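Local coordinates for protein IroE-like serine hydrolase (Shewanella oneidensis, PDB 3GFF) that probably hydrolyses ester bonds as a serine hydrolase of the alpha/beta-hydrolase fold, related to the esterase IroE, at residues N105-Y108 against Q109-G112; L118-I121 against E122-A126. All blocks are in the same frame, centred on the assembly; numbering follows the deposited sequence.

Contact 1: residues N105-Y108 against Q109-G112; sequences NPQY and QHTG
With OG1 set between its own backbone N and carbonyl carbon (chi1 52°), Thr-111 turns its hydroxyl back onto the carbonyl of Tyr-108, while a chi1 of 70° puts CG of Gln-109 between that residue's backbone N and carbonyl carbon, against Pro-106 O. Tyr-108 O lies 2.6 Å from Thr-111 OG1 and also accepts from Thr-111 N at 3.0 Å, the amide coming from above the carbonyl plane. The hydroxyl sits within hydrogen-bonding range of Thr-95 O as well, so its proton has two possible acceptors. Residues 106-110 form a short 3-10 turn in the loop between helices 86-89 and 114-132, entered through an Asx turn in which Asn-105 OD1 takes the amide N of Gln-107 at 3.0 Å. Along the turn, the bonds from Gln-109 N to Pro-106 O and from His-110 N to Gln-107 O are both weak. A valine here would remove the hydroxyl and would probably leave Tyr-108 O and Thr-95 O without the donor they share, Tyr-108 O keeping only the Thr-111 amide of the two. Next door, Gln-109 CG lies over the centre of the His-110 ring, 3.3 Å above its plane. The Tyr-108 side chain packs on Met-87, Leu-98 and Trp-173.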
ATOM      1  N   ASN A 105      12.530  18.877  23.012  1.00 21.48           N
ATOM      2  CA  ASN A 105      12.899  17.889  24.045  1.00 21.75           C
ATOM      3  C   ASN A 105      14.422  17.818  24.155  1.00 21.39           C
ATOM      4  O   ASN A 105      15.119  18.277  23.247  1.00 20.65           O
ATOM      5  CB  ASN A 105      12.303  16.516  23.730  1.00 23.24           C
ATOM      6  CG  ASN A 105      12.761  15.951  22.400  1.00 24.04           C
ATOM      7  OD1 ASN A 105      13.950  15.709  22.160  1.00 25.06           O
ATOM      8  ND2 ASN A 105      11.806  15.703  21.537  1.00 25.28           N
ATOM      9  N   PRO A 106      14.953  17.236  25.250  1.00 21.67           N
ATOM     10  CA  PRO A 106      16.405  17.232  25.420  1.00 22.04           C
ATOM     11  C   PRO A 106      17.259  16.647  24.275  1.00 22.65           C
ATOM     12  O   PRO A 106      18.453  16.932  24.212  1.00 23.53           O
ATOM     13  CB  PRO A 106      16.609  16.439  26.724  1.00 22.81           C
ATOM     14  CG  PRO A 106      15.311  16.643  27.475  1.00 22.65           C
ATOM     15  CD  PRO A 106      14.271  16.585  26.383  1.00 21.90           C
ATOM     16  N   GLN A 107      16.682  15.855  23.379  1.00 23.31           N
ATOM     17  CA  GLN A 107      17.452  15.312  22.278  1.00 24.30           C
ATOM     18  C   GLN A 107      17.696  16.321  21.112  1.00 24.21           C
ATOM     19  O   GLN A 107      18.399  16.021  20.118  1.00 22.76           O
ATOM     20  CB  GLN A 107      16.891  13.948  21.878  1.00 26.60           C
ATOM     21  CG  GLN A 107      17.273  12.834  22.968  1.00 27.39           C
ATOM     22  CD  GLN A 107      16.649  13.041  24.379  1.00 28.21           C
ATOM     23  OE1 GLN A 107      17.358  13.335  25.338  1.00 29.37           O
ATOM     24  NE2 GLN A 107      15.318  12.881  24.496  1.00 28.95           N
ATOM     25  N   TYR A 108      17.170  17.536  21.277  1.00 23.00           N
ATOM     26  CA  TYR A 108      17.459  18.644  20.354  1.00 22.06           C
ATOM     27  C   TYR A 108      18.920  19.085  20.415  1.00 21.77           C
ATOM     28  O   TYR A 108      19.449  19.640  19.425  1.00 21.46           O
ATOM     29  CB  TYR A 108      16.537  19.833  20.611  1.00 22.64           C
ATOM     30  CG  TYR A 108      15.271  19.760  19.804  1.00 22.69           C
ATOM     31  CD1 TYR A 108      14.397  18.699  19.940  1.00 22.44           C
ATOM     32  CD2 TYR A 108      14.957  20.753  18.902  1.00 23.28           C
ATOM     33  CE1 TYR A 108      13.238  18.620  19.178  1.00 23.68           C
ATOM     34  CE2 TYR A 108      13.800  20.706  18.155  1.00 24.21           C
ATOM     35  CZ  TYR A 108      12.939  19.634  18.292  1.00 24.03           C
ATOM     36  OH  TYR A 108      11.814  19.597  17.507  1.00 23.99           O
ATOM     37  N   GLN A 109      19.565  18.819  21.555  1.00 20.07           N
ATOM     38  CA  GLN A 109      20.971  19.157  21.775  1.00 21.69           C
ATOM     39  C   GLN A 109      21.869  18.464  20.779  1.00 21.12           C
ATOM     40  O   GLN A 109      22.961  18.920  20.553  1.00 21.84           O
ATOM     41  CB  GLN A 109      21.434  18.772  23.198  1.00 21.87           C
ATOM     42  CG  GLN A 109      21.531  17.257  23.437  1.00 21.85           C
ATOM     43  CD  GLN A 109      21.562  16.878  24.920  1.00 22.93           C
ATOM     44  OE1 GLN A 109      22.534  17.170  25.640  1.00 22.55           O
ATOM     45  NE2 GLN A 109      20.502  16.170  25.373  1.00 21.58           N
ATOM     46  N   HIS A 110      21.426  17.347  20.213  1.00 21.09           N
ATOM     47  CA  HIS A 110      22.269  16.609  19.255  1.00 21.30           C
ATOM     48  C   HIS A 110      22.017  16.960  17.820  1.00 20.21           C
ATOM     49  O   HIS A 110      22.674  16.411  16.944  1.00 20.15           O
ATOM     50  CB  HIS A 110      22.074  15.094  19.430  1.00 20.42           C
ATOM     51  CG  HIS A 110      22.294  14.627  20.825  1.00 19.29           C
ATOM     52  ND1 HIS A 110      21.258  14.310  21.673  1.00 20.09           N
ATOM     53  CD2 HIS A 110      23.429  14.444  21.529  1.00 19.91           C
ATOM     54  CE1 HIS A 110      21.746  13.922  22.833  1.00 19.98           C
ATOM     55  NE2 HIS A 110      23.064  14.016  22.781  1.00 20.92           N
ATOM     56  N   THR A 111      21.057  17.842  17.571  1.00 19.30           N
ATOM     57  CA  THR A 111      20.721  18.190  16.193  1.00 20.76           C
ATOM     58  C   THR A 111      21.896  18.738  15.378  1.00 21.75           C
ATOM     59  O   THR A 111      22.863  19.306  15.932  1.00 22.34           O
ATOM     60  CB  THR A 111      19.527  19.150  16.120  1.00 20.50           C
ATOM     61  OG1 THR A 111      19.769  20.273  16.974  1.00 19.68           O
ATOM     62  CG2 THR A 111      18.226  18.454  16.580  1.00 19.61           C
ATOM     63  N   GLY A 112      21.817  18.485  14.072  1.00 22.66           N
ATOM     64  CA  GLY A 112      22.754  18.990  13.085  1.00 23.65           C
ATOM     65  C   GLY A 112      23.687  17.990  12.458  1.00 24.54           C
ATOM     66  O   GLY A 112      24.624  18.391  11.767  1.00 25.87           O
TER

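Contact 2: residues L118-I121 against E122-A126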
ATOM      1  N   LEU A 118      24.883  11.276   6.242  1.00 21.64           N
ATOM      2  CA  LEU A 118      24.992  11.103   4.795  1.00 22.09           C
ATOM      3  C   LEU A 118      26.408  10.607   4.442  1.00 22.89           C
ATOM      4  O   LEU A 118      26.590   9.760   3.558  1.00 23.21           O
ATOM      5  CB  LEU A 118      24.661  12.400   4.041  1.00 22.89           C
ATOM      6  CG  LEU A 118      23.159  12.679   3.913  1.00 24.21           C
ATOM      7  CD1 LEU A 118      22.878  14.173   3.625  1.00 23.20           C
ATOM      8  CD2 LEU A 118      22.551  11.706   2.838  1.00 22.39           C
ATOM      9  N   ASP A 119      27.418  11.142   5.121  1.00 24.21           N
ATOM     10  CA  ASP A 119      28.798  10.683   4.900  1.00 23.65           C
ATOM     11  C   ASP A 119      28.903   9.204   5.242  1.00 24.64           C
ATOM     12  O   ASP A 119      29.582   8.430   4.546  1.00 27.82           O
ATOM     13  CB  ASP A 119      29.773  11.474   5.745  1.00 24.32           C
ATOM     14  CG  ASP A 119      29.952  12.902   5.256  1.00 24.10           C
ATOM     15  OD1 ASP A 119      29.586  13.246   4.114  1.00 22.59           O
ATOM     16  OD2 ASP A 119      30.449  13.688   6.041  1.00 24.69           O
ATOM     17  N   PHE A 120      28.248   8.804   6.327  1.00 24.74           N
ATOM     18  CA  PHE A 120      28.159   7.382   6.716  1.00 22.56           C
ATOM     19  C   PHE A 120      27.617   6.505   5.576  1.00 21.28           C
ATOM     20  O   PHE A 120      28.132   5.426   5.308  1.00 20.29           O
ATOM     21  CB  PHE A 120      27.331   7.199   7.996  1.00 21.81           C
ATOM     22  CG  PHE A 120      26.592   5.852   8.065  1.00 21.41           C
ATOM     23  CD1 PHE A 120      27.280   4.659   8.271  1.00 21.43           C
ATOM     24  CD2 PHE A 120      25.191   5.798   7.931  1.00 21.96           C
ATOM     25  CE1 PHE A 120      26.599   3.420   8.336  1.00 21.30           C
ATOM     26  CE2 PHE A 120      24.497   4.543   7.958  1.00 20.89           C
ATOM     27  CZ  PHE A 120      25.222   3.367   8.159  1.00 21.63           C
ATOM     28  N   ILE A 121      26.584   6.988   4.906  1.00 23.23           N
ATOM     29  CA  ILE A 121      25.980   6.263   3.793  1.00 23.75           C
ATOM     30  C   ILE A 121      26.967   6.166   2.622  1.00 23.17           C
ATOM     31  O   ILE A 121      27.216   5.081   2.111  1.00 23.27           O
ATOM     32  CB  ILE A 121      24.633   6.897   3.348  1.00 24.52           C
ATOM     33  CG1 ILE A 121      23.585   6.756   4.460  1.00 24.61           C
ATOM     34  CG2 ILE A 121      24.133   6.269   1.990  1.00 23.50           C
ATOM     35  CD1 ILE A 121      22.291   7.510   4.198  1.00 24.47           C
ATOM     36  N   GLU A 122      27.566   7.286   2.236  1.00 22.31           N
ATOM     37  CA  GLU A 122      28.460   7.294   1.081  1.00 22.28           C
ATOM     38  C   GLU A 122      29.810   6.690   1.286  1.00 22.74           C
ATOM     39  O   GLU A 122      30.362   6.102   0.351  1.00 23.15           O
ATOM     40  CB  GLU A 122      28.643   8.723   0.542  1.00 21.24           C
ATOM     41  CG  GLU A 122      27.353   9.284  -0.023  1.00 20.71           C
ATOM     42  CD  GLU A 122      27.541  10.522  -0.846  1.00 21.05           C
ATOM     43  OE1 GLU A 122      27.707  11.626  -0.296  1.00 20.52           O
ATOM     44  OE2 GLU A 122      27.455  10.401  -2.070  1.00 21.98           O
ATOM     45  N   LYS A 123      30.359   6.869   2.488  1.00 22.26           N
ATOM     46  CA  LYS A 123      31.714   6.450   2.756  1.00 22.99           C
ATOM     47  C   LYS A 123      31.787   5.043   3.345  1.00 21.56           C
ATOM     48  O   LYS A 123      32.774   4.371   3.143  1.00 18.28           O
ATOM     49  CB  LYS A 123      32.434   7.475   3.644  1.00 23.71           C
ATOM     50  CG  LYS A 123      32.512   8.875   3.032  1.00 23.80           C
ATOM     51  CD  LYS A 123      33.457   8.942   1.839  1.00 24.35           C
ATOM     52  CE  LYS A 123      33.726  10.426   1.400  1.00 24.67           C
ATOM     53  NZ  LYS A 123      34.689  10.536   0.240  1.00 22.41           N
ATOM     54  N   GLU A 124      30.725   4.595   4.014  1.00 21.65           N
ATOM     55  CA  GLU A 124      30.718   3.274   4.635  1.00 21.39           C
ATOM     56  C   GLU A 124      29.602   2.353   4.165  1.00 22.32           C
ATOM     57  O   GLU A 124      29.875   1.302   3.567  1.00 23.96           O
ATOM     58  CB  GLU A 124      30.672   3.437   6.139  1.00 21.93           C
ATOM     59  CG  GLU A 124      31.833   4.235   6.701  1.00 20.06           C
ATOM     60  CD  GLU A 124      31.712   4.554   8.176  1.00 20.79           C
ATOM     61  OE1 GLU A 124      30.594   4.768   8.679  1.00 23.57           O
ATOM     62  OE2 GLU A 124      32.740   4.635   8.847  1.00 20.44           O
ATOM     63  N   LEU A 125      28.347   2.731   4.377  1.00 22.49           N
ATOM     64  CA  LEU A 125      27.250   1.832   4.014  1.00 23.20           C
ATOM     65  C   LEU A 125      27.159   1.478   2.493  1.00 22.86           C
ATOM     66  O   LEU A 125      27.218   0.295   2.138  1.00 22.09           O
ATOM     67  CB  LEU A 125      25.913   2.338   4.561  1.00 22.91           C
ATOM     68  CG  LEU A 125      24.698   1.392   4.394  1.00 23.88           C
ATOM     69  CD1 LEU A 125      24.852   0.080   5.142  1.00 22.07           C
ATOM     70  CD2 LEU A 125      23.392   2.088   4.809  1.00 22.60           C
ATOM     71  N   ALA A 126      27.030   2.459   1.608  1.00 21.45           N
ATOM     72  CA  ALA A 126      26.883   2.115   0.190  1.00 23.07           C
ATOM     73  C   ALA A 126      28.075   1.277  -0.377  1.00 23.86           C
ATOM     74  O   ALA A 126      27.882   0.245  -1.028  1.00 24.80           O
ATOM     75  CB  ALA A 126      26.547   3.364  -0.680  1.00 22.21           C
TER
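Midway along helix 114-132, one of the helices packed on the central sheet of the alpha/beta-hydrolase fold, the backbone widens from an alpha to a pi-type turn, and Phe-120 sits against Glu-124 and Leu-125 at the change. Up to this point the pairing is ordinary: Lys-123 N bonds to Asp-119 O at 2.7 Å. Phe-120 O then serves two amides, Leu-125 N at 2.9 Å in the carbonyl plane and Glu-124 N at 3.0 Å from above it, after which Ala-126 N reaches back five residues to Ile-121 O at 2.7 Å. The Phe-120 ring is touched on two sides. Leu-125 CB makes a CH-pi contact over one face, 4.2 Å from the ring centroid, its CG anti to the backbone N (chi1 -173°) and its CD2 lying near the ring's CZ and CE2. At the ring's edge Glu-124 OE1 comes in plane, 3.3 Å from Phe-120 CD1, with the carboxylate turned 83° to the ring. That carboxylate is held by Ser-19 and Leu-21, while Arg-159 bridges Asp-119 and Glu-122 on another side of the helix. Phe-120, Ile-121 and Leu-125 all rest on Ile-81 of strand 77-81. The five-residue bonds from Leu-125 and Ala-126 are the signature of a pi-bulge, set here within a helix that packs on a beta-sheet.

Coming from the N terminus, the chain lays down strands 12-19, 24-31, 43-48 and 77-81 before it passes helix 86-89 and enters the long loop where contact 1 closes a tight 3-10 turn. The loop then leads into helix 114-132, and contact 2 lies wholly along that helix. The two are in series, neither nested nor crossed; their centres are 22 Å apart and their nearest atoms about 9 Å, without touching. Contact 1 fastens the outlying loop to residues 85-98 and to Trp-173, whereas contact 2 fixes the following helix to strands 24-31 and 77-81 and, through Arg-159, to the loop beyond helix 146-156.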